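Ras-3 from Cryphonectria parasitica (Cryphonectria parasitica, PDB 4KU4) is a small Ras-family protein of the P-loop NTPase clan, seen here with guanosine-5'-diphosphate and magnesium bound. Local coordinates at residues 29-34 and 49-54; 64-69 and 184-189; 35-38 and 42-45; 85-90 and 191-196; 91-94 and 100-103. All coordinates share one frame; numbering follows the deposited sequence.

Contact 1: residues 29-34 and 49-54. With MG (magnesium ion), chain E; GDP (guanosine-5'-diphosphate), chain C.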
# COMPACT_ATOMS: atom_id res chain seq x y z
N SER A 29 7.87 0.50 7.80
CA SER A 29 9.09 1.02 7.17
C SER A 29 8.76 1.83 5.91
O SER A 29 9.31 2.92 5.71
CB SER A 29 10.06 -0.13 6.85
OG SER A 29 10.52 -0.75 8.05
N LEU A 30 7.85 1.32 5.09
CA LEU A 30 7.41 2.03 3.89
C LEU A 30 6.78 3.37 4.24
O LEU A 30 7.08 4.38 3.61
CB LEU A 30 6.41 1.17 3.10
CG LEU A 30 6.98 0.04 2.26
CD1 LEU A 30 5.86 -0.92 1.87
CD2 LEU A 30 7.67 0.58 1.02
N THR A 31 5.91 3.37 5.24
CA THR A 31 5.16 4.57 5.61
C THR A 31 6.07 5.63 6.22
O THR A 31 5.92 6.81 5.94
CB THR A 31 4.03 4.24 6.61
OG1 THR A 31 3.23 3.16 6.12
CG2 THR A 31 3.14 5.45 6.80
N VAL A 32 7.00 5.20 7.07
CA VAL A 32 7.95 6.10 7.72
C VAL A 32 8.92 6.68 6.67
O VAL A 32 9.25 7.87 6.71
CB VAL A 32 8.72 5.33 8.83
CG1 VAL A 32 9.91 6.12 9.32
CG2 VAL A 32 7.78 4.99 9.98
N ASN A 33 9.32 5.86 5.72
CA ASN A 33 10.13 6.34 4.60
C ASN A 33 9.39 7.37 3.76
O ASN A 33 9.89 8.46 3.53
CB ASN A 33 10.63 5.17 3.75
CG ASN A 33 11.55 5.62 2.62
OD1 ASN A 33 11.10 5.87 1.48
ND2 ASN A 33 12.84 5.73 2.91
N LEU A 34 8.18 7.01 3.31
CA LEU A 34 7.38 7.90 2.49
C LEU A 34 7.19 9.27 3.13
O LEU A 34 7.31 10.28 2.46
CB LEU A 34 6.02 7.28 2.21
CG LEU A 34 5.05 8.20 1.48
CD1 LEU A 34 5.42 8.28 -0.01
CD2 LEU A 34 3.64 7.69 1.67
N ASP A 49 0.83 4.06 14.24
CA ASP A 49 0.39 5.43 14.08
C ASP A 49 -0.28 5.62 12.73
O ASP A 49 -0.21 4.75 11.86
CB ASP A 49 1.58 6.41 14.09
CG ASP A 49 2.26 6.51 15.45
OD1 ASP A 49 3.24 7.28 15.56
OD2 ASP A 49 1.83 5.84 16.42
N SER A 50 -0.96 6.76 12.60
CA SER A 50 -1.47 7.21 11.31
C SER A 50 -0.37 8.20 10.93
O SER A 50 0.15 8.91 11.79
CB SER A 50 -2.81 7.90 11.43
OG SER A 50 -3.01 8.81 10.37
N TYR A 51 -0.01 8.24 9.65
CA TYR A 51 1.08 9.10 9.18
C TYR A 51 0.60 10.03 8.08
O TYR A 51 -0.38 9.73 7.40
CB TYR A 51 2.25 8.25 8.66
CG TYR A 51 2.93 7.40 9.69
CD1 TYR A 51 4.02 7.88 10.41
CD2 TYR A 51 2.48 6.10 9.96
CE1 TYR A 51 4.65 7.10 11.36
CE2 TYR A 51 3.10 5.32 10.91
CZ TYR A 51 4.19 5.82 11.61
OH TYR A 51 4.82 5.05 12.55
N ARG A 52 1.28 11.16 7.89
CA ARG A 52 0.87 12.12 6.88
C ARG A 52 2.01 12.47 5.94
O ARG A 52 3.17 12.60 6.36
CB ARG A 52 0.35 13.40 7.53
CG ARG A 52 -0.94 13.24 8.33
CD ARG A 52 -1.20 14.46 9.20
NE ARG A 52 -0.08 14.73 10.10
CZ ARG A 52 0.15 14.12 11.26
NH1 ARG A 52 -0.66 13.17 11.72
NH2 ARG A 52 1.22 14.47 11.96
N ARG A 53 1.67 12.65 4.68
CA ARG A 53 2.61 13.18 3.69
C ARG A 53 1.94 14.30 2.89
O ARG A 53 0.96 14.07 2.17
CB ARG A 53 3.10 12.07 2.75
CG ARG A 53 3.91 12.58 1.53
CD ARG A 53 5.32 13.01 1.90
NE ARG A 53 5.99 13.69 0.78
CZ ARG A 53 6.75 13.09 -0.13
NH1 ARG A 53 7.29 13.79 -1.11
NH2 ARG A 53 6.97 11.78 -0.07
N GLN A 54 2.43 15.52 3.05
CA GLN A 54 2.05 16.60 2.16
C GLN A 54 2.99 16.48 0.97
O GLN A 54 4.20 16.29 1.15
CB GLN A 54 2.23 17.96 2.84
CG GLN A 54 1.27 18.17 3.99
CD GLN A 54 1.28 19.61 4.50
OE1 GLN A 54 2.11 19.99 5.32
NE2 GLN A 54 0.33 20.40 4.02
MG MG E . 0.99 6.71 18.28
PB GDP C . 5.73 -4.54 9.21
O1B GDP C . 5.34 -3.15 9.67
O2B GDP C . 4.98 -4.87 7.92
O3B GDP C . 5.42 -5.56 10.28
O3A GDP C . 7.31 -4.54 8.88
PA GDP C . 8.45 -3.52 9.46
O1A GDP C . 8.39 -2.16 8.81
O2A GDP C . 8.41 -3.41 10.97
O5' GDP C . 9.80 -4.24 8.98
C5' GDP C . 10.07 -5.57 9.43
C4' GDP C . 11.55 -5.83 9.20
O4' GDP C . 11.78 -5.72 7.81
C3' GDP C . 12.45 -4.80 9.86
O3' GDP C . 13.63 -5.45 10.37
C2' GDP C . 12.83 -3.88 8.73
O2' GDP C . 14.11 -3.29 8.93
C1' GDP C . 12.85 -4.84 7.55
N9 GDP C . 12.54 -4.19 6.26
C8 GDP C . 11.43 -3.51 5.94
N7 GDP C . 11.49 -3.08 4.66
C5 GDP C . 12.65 -3.51 4.14
C6 GDP C . 13.35 -3.40 2.85
O6 GDP C . 12.83 -2.80 1.90
N1 GDP C . 14.55 -4.00 2.73
C2 GDP C . 15.14 -4.66 3.73
N2 GDP C . 16.35 -5.21 3.51
N3 GDP C . 14.56 -4.79 4.95
C4 GDP C . 13.34 -4.24 5.20
O HOH W 1 0.54 7.11 20.44
O HOH W 2 -0.71 5.41 18.14
O HOH W 3 2.07 5.13 19.10
O HOH W 4 2.60 7.65 19.01
O HOH W 5 -0.05 8.57 17.59
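Matching first torsions bring Thr-31 and Tyr-51 together. In Thr-31 (chi1 -51°) OG1 lies beside the backbone N, which sends the methyl CG2 out to the strand. In Tyr-51 (chi1 -65°) CG stands anti to the carbonyl carbon, and the ring runs across the threonine at about a right angle. Thr-31 CG2 is 3.3 Å from Tyr-51 CD2, a tight fit that also reaches CB and CG. The hydroxyl is turned the other way and bonds to Lys-27 O. Val-32 CG2 packs on the outer end of the same ring, 3.9 Å from Tyr-51 OH.

Arg-53 makes the polar link. Its chain bends at chi2 and folds back to the helix, where NH2 donates to Leu-34 O at 3.0 Å. The bond is bent (135° at the hydrogen), and the oxygen is tilted out of the guanidinium plane. Glu-183 forms a salt bridge with the same NH2, so two acceptors hold this nitrogen.

The first residue of each segment reaches a bound group. Ser-29 OG bonds to GDP O1A at 2.7 Å, and Ser-29 N adds a second bond to that oxygen. Asp-49 OD2 binds a magnesium ion at 2.2 Å, with five waters as its other ligands.

Helix 27-35 thus lies against strand 50-57, with 8.6 Å between the two short axes at closest approach. Strand 60-67 pairs antiparallel with this outermost strand, and Val-182 and Phe-186 of helix 182-196 pack on Leu-34.

Contact 2: residues 64-69 and 184-189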
# COMPACT_ATOMS: atom_id res chain seq x y z
N LEU A 64 -1.76 13.10 2.00
CA LEU A 64 -2.10 11.71 2.20
C LEU A 64 -2.10 11.41 3.70
O LEU A 64 -1.20 11.83 4.42
CB LEU A 64 -1.09 10.81 1.50
CG LEU A 64 -0.70 11.20 0.06
CD1 LEU A 64 0.30 10.20 -0.55
CD2 LEU A 64 -1.95 11.31 -0.80
N GLU A 65 -3.13 10.72 4.16
CA GLU A 65 -3.16 10.22 5.53
C GLU A 65 -3.09 8.70 5.41
O GLU A 65 -3.95 8.07 4.81
CB GLU A 65 -4.45 10.66 6.24
CG GLU A 65 -4.52 10.27 7.72
CD GLU A 65 -5.54 11.11 8.46
OE1 GLU A 65 -5.13 11.90 9.35
OE2 GLU A 65 -6.74 11.02 8.13
N ILE A 66 -2.03 8.12 5.98
CA ILE A 66 -1.79 6.69 5.80
C ILE A 66 -1.97 5.96 7.11
O ILE A 66 -1.26 6.21 8.08
CB ILE A 66 -0.37 6.44 5.23
CG1 ILE A 66 -0.22 7.12 3.87
CG2 ILE A 66 -0.11 4.95 5.07
CD1 ILE A 66 1.00 7.97 3.78
N LEU A 67 -2.94 5.05 7.13
CA LEU A 67 -3.17 4.17 8.27
C LEU A 67 -2.22 2.97 8.25
O LEU A 67 -2.35 2.07 7.42
CB LEU A 67 -4.63 3.71 8.29
CG LEU A 67 -5.02 2.92 9.54
CD1 LEU A 67 -5.03 3.81 10.76
CD2 LEU A 67 -6.37 2.25 9.34
N ASP A 68 -1.27 2.96 9.17
CA ASP A 68 -0.40 1.80 9.35
C ASP A 68 -1.22 0.85 10.20
O ASP A 68 -2.05 1.29 11.01
CB ASP A 68 0.89 2.22 10.07
CG ASP A 68 1.95 1.13 10.08
OD1 ASP A 68 1.79 0.12 9.38
OD2 ASP A 68 2.97 1.29 10.78
N THR A 69 -1.04 -0.45 9.99
CA THR A 69 -1.88 -1.45 10.66
C THR A 69 -1.06 -2.62 11.15
O THR A 69 0.05 -2.87 10.69
CB THR A 69 -2.96 -2.02 9.72
OG1 THR A 69 -2.33 -2.72 8.63
CG2 THR A 69 -3.87 -0.91 9.17
N GLU A 184 6.53 6.19 -5.86
CA GLU A 184 5.78 5.65 -6.99
C GLU A 184 4.67 4.72 -6.50
O GLU A 184 3.56 4.75 -7.01
CB GLU A 184 6.71 4.91 -7.95
CG GLU A 184 7.52 5.86 -8.84
CD GLU A 184 8.69 6.53 -8.15
OE1 GLU A 184 8.99 6.27 -6.96
OE2 GLU A 184 9.33 7.36 -8.82
N ALA A 185 4.98 3.91 -5.50
CA ALA A 185 4.02 2.94 -5.00
C ALA A 185 2.80 3.63 -4.40
O ALA A 185 1.67 3.35 -4.79
CB ALA A 185 4.67 2.04 -4.00
N PHE A 186 3.02 4.51 -3.43
CA PHE A 186 1.92 5.23 -2.78
C PHE A 186 1.16 6.14 -3.75
O PHE A 186 -0.07 6.19 -3.71
CB PHE A 186 2.41 6.08 -1.60
CG PHE A 186 2.74 5.28 -0.37
CD1 PHE A 186 1.75 4.99 0.56
CD2 PHE A 186 4.04 4.85 -0.12
CE1 PHE A 186 2.03 4.27 1.69
CE2 PHE A 186 4.32 4.13 1.03
CZ PHE A 186 3.31 3.84 1.94
N PHE A 187 1.88 6.88 -4.59
CA PHE A 187 1.20 7.80 -5.48
C PHE A 187 0.41 7.07 -6.57
O PHE A 187 -0.50 7.63 -7.16
CB PHE A 187 2.20 8.76 -6.14
CG PHE A 187 2.93 9.65 -5.18
CD1 PHE A 187 2.61 9.68 -3.83
CD2 PHE A 187 3.94 10.48 -5.64
CE1 PHE A 187 3.29 10.51 -2.96
CE2 PHE A 187 4.62 11.31 -4.77
CZ PHE A 187 4.29 11.33 -3.43
N SER A 188 0.74 5.80 -6.81
CA SER A 188 0.09 5.06 -7.88
C SER A 188 -1.42 4.98 -7.71
O SER A 188 -2.17 5.04 -8.68
CB SER A 188 0.70 3.66 -8.05
OG SER A 188 0.39 2.80 -6.96
N VAL A 189 -1.88 4.84 -6.46
CA VAL A 189 -3.31 4.68 -6.25
C VAL A 189 -4.04 6.02 -6.34
O VAL A 189 -5.21 6.08 -6.73
CB VAL A 189 -3.63 3.96 -4.94
CG1 VAL A 189 -3.40 2.45 -5.11
CG2 VAL A 189 -2.81 4.52 -3.79
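Phe-186, Leu-64 and Ile-66 carry this contact, in which the C-terminal helix of the Ras-type alpha/beta fold packs on its mixed sheet. Helix 182-196 brings two aromatic rings to strand 60-67, and the junction is buried and wholly apolar.

Phe-186 has the most area buried of the three. Its CB points to the strand, and its CE1 meets Ile-66 CG2 at 4.1 Å. The methyl comes up to the ring obliquely. Ile-66 can offer this branch because its longer arm, CG1, takes the place beside the backbone N (chi1 -60°). The same isoleucine touches Thr-31 and Leu-34 of helix 27-35, and Phe-186 also rests on Leu-34. The two side chains therefore help to join both helices to the sheet.

Leu-64 lies two residues earlier in the strand. Leu-64 and Ile-66 therefore direct their side chains to the same side of the sheet. In the leucine CD1 is anti to CA (chi2 -179°), which carries this methyl forward to the helix. Its partner is Phe-187, whose ring also touches Cys-55 and Ile-57 of the neighbouring strand.

At the other end of the strand segment, Asp-68 OD2 bonds to Thr-28 OG1 beside the nucleotide.

The leucine and Phe-187 cross at about a right angle: Leu-64 CD1 lies at the ring edge, near its plane, 3.9 Å from Phe-187 CE1.

Contact 3: residues 35-38 and 42-45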
# COMPACT_ATOMS: atom_id res chain seq x y z
N THR A 35 6.87 9.28 4.43
CA THR A 35 6.51 10.51 5.11
C THR A 35 7.70 11.30 5.66
O THR A 35 7.51 12.37 6.22
CB THR A 35 5.50 10.26 6.24
OG1 THR A 35 6.09 9.40 7.22
CG2 THR A 35 4.24 9.62 5.68
N LYS A 36 8.91 10.78 5.47
CA LYS A 36 10.12 11.50 5.86
C LYS A 36 10.14 11.74 7.37
O LYS A 36 10.55 12.80 7.84
CB LYS A 36 10.24 12.82 5.08
CG LYS A 36 10.09 12.68 3.56
CD LYS A 36 11.44 12.45 2.88
CE LYS A 36 11.26 12.08 1.41
NZ LYS A 36 10.42 13.10 0.70
N HIS A 37 9.69 10.74 8.11
CA HIS A 37 9.63 10.80 9.57
C HIS A 37 11.06 10.95 10.12
O HIS A 37 12.01 10.51 9.49
CB HIS A 37 8.99 9.50 10.09
CG HIS A 37 8.53 9.56 11.51
ND1 HIS A 37 9.39 9.44 12.58
CD2 HIS A 37 7.29 9.71 12.04
CE1 HIS A 37 8.70 9.52 13.70
NE2 HIS A 37 7.42 9.67 13.41
N VAL A 38 11.20 11.57 11.30
CA VAL A 38 12.53 11.94 11.83
C VAL A 38 13.48 10.78 12.09
O VAL A 38 14.69 10.90 11.88
CB VAL A 38 12.46 12.79 13.12
CG1 VAL A 38 12.28 14.25 12.78
CG2 VAL A 38 11.37 12.28 14.07
N THR A 42 14.34 3.79 11.99
CA THR A 42 14.03 2.94 13.14
C THR A 42 12.64 3.10 13.76
O THR A 42 12.23 2.26 14.55
CB THR A 42 15.06 3.11 14.30
OG1 THR A 42 15.08 4.48 14.72
CG2 THR A 42 16.46 2.66 13.88
N TYR A 43 11.93 4.18 13.42
CA TYR A 43 10.66 4.46 14.09
C TYR A 43 9.66 3.33 13.93
O TYR A 43 9.32 2.94 12.82
CB TYR A 43 10.06 5.79 13.61
CG TYR A 43 8.90 6.24 14.47
CD1 TYR A 43 9.13 6.81 15.73
CD2 TYR A 43 7.58 6.10 14.04
CE1 TYR A 43 8.07 7.19 16.53
CE2 TYR A 43 6.53 6.50 14.82
CZ TYR A 43 6.78 7.04 16.07
OH TYR A 43 5.74 7.45 16.86
N ASP A 44 9.21 2.77 15.05
CA ASP A 44 8.34 1.59 15.01
C ASP A 44 7.59 1.39 16.32
O ASP A 44 7.89 0.45 17.06
CB ASP A 44 9.15 0.32 14.73
CG ASP A 44 8.27 -0.90 14.54
OD1 ASP A 44 7.08 -0.72 14.23
OD2 ASP A 44 8.77 -2.04 14.69
N PRO A 45 6.60 2.24 16.60
CA PRO A 45 5.94 2.16 17.91
C PRO A 45 5.08 0.91 18.06
O PRO A 45 4.50 0.41 17.10
CB PRO A 45 5.07 3.42 17.94
CG PRO A 45 4.85 3.77 16.53
CD PRO A 45 6.11 3.38 15.80
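His-37 and Tyr-43 meet through one aromatic stack. The rings lie face to face, with centroids 4.0 Å apart and planes at 25°. The overlap is uneven. His-37 CE1 sits 3.3 Å above the plane of the Tyr-43 ring, over its centre. In return, Tyr-43 CD2 lies over the rim of the imidazole. The closest atoms are His-37 CE1 and Tyr-43 CG, 3.4 Å apart. In both residues CG is anti to the backbone N (chi1 -164° and -168°), and this swings the two rings out to each other across the loop.

Polar bonds fix the surroundings. Tyr-43 OH is hydrogen-bonded to Asp-49 OD1, while the other oxygen of that carboxylate holds a magnesium ion. The bond probably limits the swing of the ring. On the backbone, Lys-36 takes positive phi and closes a Schellman motif, which turns the chain out of the helix toward His-37.

The contact lies at the surface, in the loop between helix 27-35 and strand 50-57 that corresponds to the first switch region of Ras proteins. His-37 leans on Val-32 of the helix, Tyr-43 and Pro-45 touch Tyr-51 of the strand, and Asp-44 touches GDP.

Contact 4: residues 85-90 and 191-196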
# COMPACT_ATOMS: atom_id res chain seq x y z
N GLN A 85 -12.93 2.55 6.43
CA GLN A 85 -12.55 3.93 6.73
C GLN A 85 -11.44 4.48 5.83
O GLN A 85 -10.92 5.56 6.09
CB GLN A 85 -12.15 4.06 8.20
CG GLN A 85 -13.33 3.83 9.14
CD GLN A 85 -12.90 3.60 10.58
OE1 GLN A 85 -13.74 3.34 11.45
NE2 GLN A 85 -11.60 3.70 10.85
N ASN A 86 -11.09 3.75 4.78
CA ASN A 86 -10.09 4.23 3.83
C ASN A 86 -10.56 4.10 2.37
O ASN A 86 -11.39 3.25 2.05
CB ASN A 86 -8.75 3.53 4.04
CG ASN A 86 -8.05 4.00 5.30
OD1 ASN A 86 -7.34 5.02 5.29
ND2 ASN A 86 -8.23 3.26 6.38
N GLU A 87 -10.02 4.95 1.50
CA GLU A 87 -10.41 5.00 0.09
C GLU A 87 -9.47 4.18 -0.80
O GLU A 87 -9.90 3.55 -1.77
CB GLU A 87 -10.47 6.46 -0.40
CG GLU A 87 -10.12 6.66 -1.89
CD GLU A 87 -10.06 8.13 -2.38
OE1 GLU A 87 -9.21 8.94 -1.88
OE2 GLU A 87 -10.83 8.47 -3.31
N LEU A 88 -8.19 4.20 -0.47
CA LEU A 88 -7.17 3.61 -1.31
C LEU A 88 -6.34 2.66 -0.47
O LEU A 88 -6.25 2.83 0.75
CB LEU A 88 -6.26 4.69 -1.89
CG LEU A 88 -6.97 5.89 -2.52
CD1 LEU A 88 -6.00 7.05 -2.77
CD2 LEU A 88 -7.69 5.49 -3.82
N PHE A 89 -5.71 1.69 -1.11
CA PHE A 89 -5.04 0.61 -0.41
C PHE A 89 -3.69 0.21 -0.96
O PHE A 89 -3.50 0.07 -2.17
CB PHE A 89 -5.96 -0.62 -0.36
CG PHE A 89 -7.24 -0.38 0.38
CD1 PHE A 89 -7.31 -0.61 1.74
CD2 PHE A 89 -8.35 0.13 -0.28
CE1 PHE A 89 -8.48 -0.37 2.45
CE2 PHE A 89 -9.52 0.37 0.42
CZ PHE A 89 -9.58 0.13 1.79
N VAL A 90 -2.75 0.03 -0.05
CA VAL A 90 -1.44 -0.47 -0.37
C VAL A 90 -1.30 -1.81 0.34
O VAL A 90 -1.23 -1.86 1.57
CB VAL A 90 -0.36 0.49 0.10
CG1 VAL A 90 1.03 -0.05 -0.22
CG2 VAL A 90 -0.58 1.89 -0.53
N ARG A 191 -2.98 8.37 -8.44
CA ARG A 191 -2.96 8.55 -9.88
C ARG A 191 -4.08 7.76 -10.54
O ARG A 191 -4.73 8.25 -11.46
CB ARG A 191 -1.60 8.14 -10.45
CG ARG A 191 -0.51 9.16 -10.16
CD ARG A 191 0.86 8.74 -10.64
NE ARG A 191 1.81 9.83 -10.44
CZ ARG A 191 3.02 9.70 -9.91
NH1 ARG A 191 3.44 8.52 -9.51
NH2 ARG A 191 3.80 10.77 -9.77
N ALA A 192 -4.32 6.54 -10.04
CA ALA A 192 -5.38 5.70 -10.60
C ALA A 192 -6.76 6.30 -10.34
O ALA A 192 -7.62 6.31 -11.23
CB ALA A 192 -5.28 4.28 -10.04
N ASP A 193 -6.97 6.79 -9.13
CA ASP A 193 -8.24 7.41 -8.75
C ASP A 193 -8.55 8.59 -9.67
O ASP A 193 -9.67 8.77 -10.12
CB ASP A 193 -8.21 7.87 -7.29
CG ASP A 193 -9.54 8.40 -6.81
OD1 ASP A 193 -10.58 7.94 -7.32
OD2 ASP A 193 -9.53 9.27 -5.91
N ARG A 194 -7.53 9.39 -9.96
CA ARG A 194 -7.71 10.52 -10.87
C ARG A 194 -7.93 10.10 -12.31
O ARG A 194 -8.65 10.76 -13.05
CB ARG A 194 -6.50 11.43 -10.80
CG ARG A 194 -6.33 12.08 -9.47
CD ARG A 194 -5.08 12.95 -9.47
NE ARG A 194 -4.74 13.38 -8.13
CZ ARG A 194 -3.62 14.02 -7.82
NH1 ARG A 194 -2.74 14.30 -8.77
NH2 ARG A 194 -3.39 14.36 -6.56
N ARG A 195 -7.27 9.03 -12.72
CA ARG A 195 -7.43 8.47 -14.05
C ARG A 195 -8.90 8.10 -14.28
O ARG A 195 -9.41 8.25 -15.39
CB ARG A 195 -6.53 7.24 -14.22
CG ARG A 195 -6.40 6.70 -15.65
CD ARG A 195 -6.12 5.19 -15.66
NE ARG A 195 -5.00 4.81 -14.79
CZ ARG A 195 -4.93 3.66 -14.12
NH1 ARG A 195 -3.89 3.39 -13.34
NH2 ARG A 195 -5.92 2.78 -14.22
N ARG A 196 -9.56 7.63 -13.23
CA ARG A 196 -10.94 7.16 -13.32
C ARG A 196 -11.96 8.25 -13.62
O ARG A 196 -12.97 7.98 -14.26
CB ARG A 196 -11.36 6.47 -12.01
CG ARG A 196 -10.65 5.17 -11.71
CD ARG A 196 -11.46 4.33 -10.74
NE ARG A 196 -11.88 5.09 -9.56
CZ ARG A 196 -12.96 4.78 -8.84
NH1 ARG A 196 -13.28 5.51 -7.77
NH2 ARG A 196 -13.70 3.75 -9.19
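Asp-193, which faces Glu-87 across the contact, has a long salt bridge within its own helix. Its OD1 lies 3.7 Å from Arg-196 NH1, at the guanidinium edge and in its plane. The other oxygen faces the strand side. Asp-193 OD2 is 3.0 Å from Glu-87 OE2, and both are acceptors. The two carboxylate planes are turned 72° apart, and the side chains cross at about a right angle.

The torsions bring both acids toward each other. Asp-193 has CG anti to the backbone N (chi1 -175°), which carries the carboxylate away from the helix toward the sheet. Glu-87 is extended beyond CG but has an unusual first torsion (chi1 148°). Its second oxygen, OE1, lies close to Asp-15 OD1, so three acids gather here. Beside them the packing is apolar: Leu-88 CD2 meets Asp-193 CB at 4.2 Å, and Leu-139 touches both residues.

The contact joins the start of strand 88-94 to the last turns of helix 182-196. Arg-191 forms a salt bridge with Asp-58, and Arg-196 NH2 bonds to Pro-134 O.

Two full charges at this spacing would repel each other. The short approach is therefore consistent with a proton on one of the acids. Arg-196 probably eases the strain as well, although its NH1 stays 5.9 Å from Glu-87 OE2.

Contact 5: residues 91-94 and 100-103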
# COMPACT_ATOMS: atom_id res chain seq x y z
N ILE A 91 -1.29 -2.89 -0.44
CA ILE A 91 -1.18 -4.23 0.12
C ILE A 91 0.24 -4.74 -0.10
O ILE A 91 0.66 -4.95 -1.23
CB ILE A 91 -2.24 -5.15 -0.51
CG1 ILE A 91 -3.60 -4.47 -0.36
CG2 ILE A 91 -2.19 -6.55 0.12
CD1 ILE A 91 -4.76 -5.37 -0.80
N VAL A 92 0.97 -4.89 1.00
CA VAL A 92 2.40 -5.16 0.96
C VAL A 92 2.73 -6.64 1.19
O VAL A 92 2.17 -7.30 2.08
CB VAL A 92 3.13 -4.31 2.02
CG1 VAL A 92 4.64 -4.44 1.86
CG2 VAL A 92 2.71 -2.86 1.92
N PHE A 93 3.65 -7.15 0.39
CA PHE A 93 4.24 -8.46 0.65
C PHE A 93 5.77 -8.34 0.59
O PHE A 93 6.29 -7.30 0.19
CB PHE A 93 3.69 -9.54 -0.29
CG PHE A 93 4.19 -9.44 -1.69
CD1 PHE A 93 5.30 -10.17 -2.10
CD2 PHE A 93 3.50 -8.69 -2.64
CE1 PHE A 93 5.76 -10.11 -3.41
CE2 PHE A 93 3.94 -8.63 -3.95
CZ PHE A 93 5.07 -9.35 -4.34
N ASP A 94 6.45 -9.39 1.05
CA ASP A 94 7.91 -9.42 1.19
C ASP A 94 8.36 -10.34 0.09
O ASP A 94 7.94 -11.49 0.05
CB ASP A 94 8.24 -9.99 2.58
CG ASP A 94 9.73 -10.16 2.84
OD1 ASP A 94 10.55 -10.14 1.90
OD2 ASP A 94 10.09 -10.32 4.02
N SER A 100 3.85 -14.52 2.42
CA SER A 100 3.33 -13.15 2.50
C SER A 100 2.64 -12.74 1.20
O SER A 100 1.69 -11.96 1.20
CB SER A 100 4.45 -12.15 2.85
OG SER A 100 5.28 -11.91 1.73
N PHE A 101 3.13 -13.29 0.10
CA PHE A 101 2.56 -12.99 -1.21
C PHE A 101 1.20 -13.65 -1.30
O PHE A 101 0.25 -13.10 -1.86
CB PHE A 101 3.53 -13.50 -2.29
CG PHE A 101 3.05 -13.32 -3.70
CD1 PHE A 101 2.76 -12.07 -4.21
CD2 PHE A 101 2.94 -14.42 -4.53
CE1 PHE A 101 2.35 -11.90 -5.53
CE2 PHE A 101 2.53 -14.27 -5.85
CZ PHE A 101 2.24 -13.01 -6.35
N GLU A 102 1.08 -14.84 -0.72
CA GLU A 102 -0.19 -15.54 -0.73
C GLU A 102 -1.21 -14.80 0.13
O GLU A 102 -2.36 -14.65 -0.25
CB GLU A 102 -0.01 -16.97 -0.24
CG GLU A 102 0.85 -17.79 -1.16
CD GLU A 102 1.35 -19.07 -0.53
OE1 GLU A 102 1.95 -19.89 -1.27
OE2 GLU A 102 1.15 -19.25 0.69
N ALA A 103 -0.79 -14.31 1.29
CA ALA A 103 -1.69 -13.51 2.12
C ALA A 103 -2.14 -12.23 1.43
O ALA A 103 -3.29 -11.84 1.51
CB ALA A 103 -1.07 -13.18 3.46
O HOH W 6 1.39 -9.86 3.04
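Phe-101 sets the CD1 corner of its ring over the centre of the Phe-93 face, 3.4 Å above the plane. The stack is edge-to-face but tilted, with planes at 55° and centroids 4.7 Å apart. The two side chains run side by side and point the same way. Phe-93 reaches this place by a less common first torsion (chi1 73°), with CG between the backbone N and the carbonyl carbon. Its closest approach to the helix ring is Phe-93 CZ to Phe-101 CD1, 3.6 Å.

Ser-100 supplies the polar half. Asp-94 N donates to Ser-100 OG at 2.9 Å in a nearly straight bond (169°). The same hydroxyl is hydrogen-bonded to Arg-97 O, so the residue just before the helix and the end of the strand meet at one oxygen. A water bridge runs alongside: water 6 donates to Val-92 O and to Ser-100 O, 2.8 Å from each.

The contact closes the short connection from strand 88-94 into helix 98-118. Asp-94 OD1 bonds to Thr-96 OG1 in that connection, and OD2 forms a salt bridge with Lys-146. Phe-101 also packs on Glu-159 and Leu-163 of helix 157-167. Strand 140-145, which ends just before Lys-146, pairs with strand 88-94 on one side.

Overall arrangement
Contacts 1, 2, 4 and 5 all reach one mixed sheet. Contacts 1 and 2 have centres 8 Å apart and share the strand pair 50-57 and 60-67; Leu-34 CD2 meets Phe-186 CG at 3.3 Å between them. Contact 3 is nested in the loop closed by contact 1, and Asp-49 joins its tyrosine to a magnesium ion that lies away from GDP. Contacts 2 and 4 both use helix 182-196. Contacts 4 and 5 share strand 88-94 but lie on opposite sides of the chain's centre, with centres about 19 Å apart. GDP is bonded by Ser-29 of contact 1 and touched by Asp-44 of contact 3. The side chain of Asp-94 in contact 5 is about 6 Å from it.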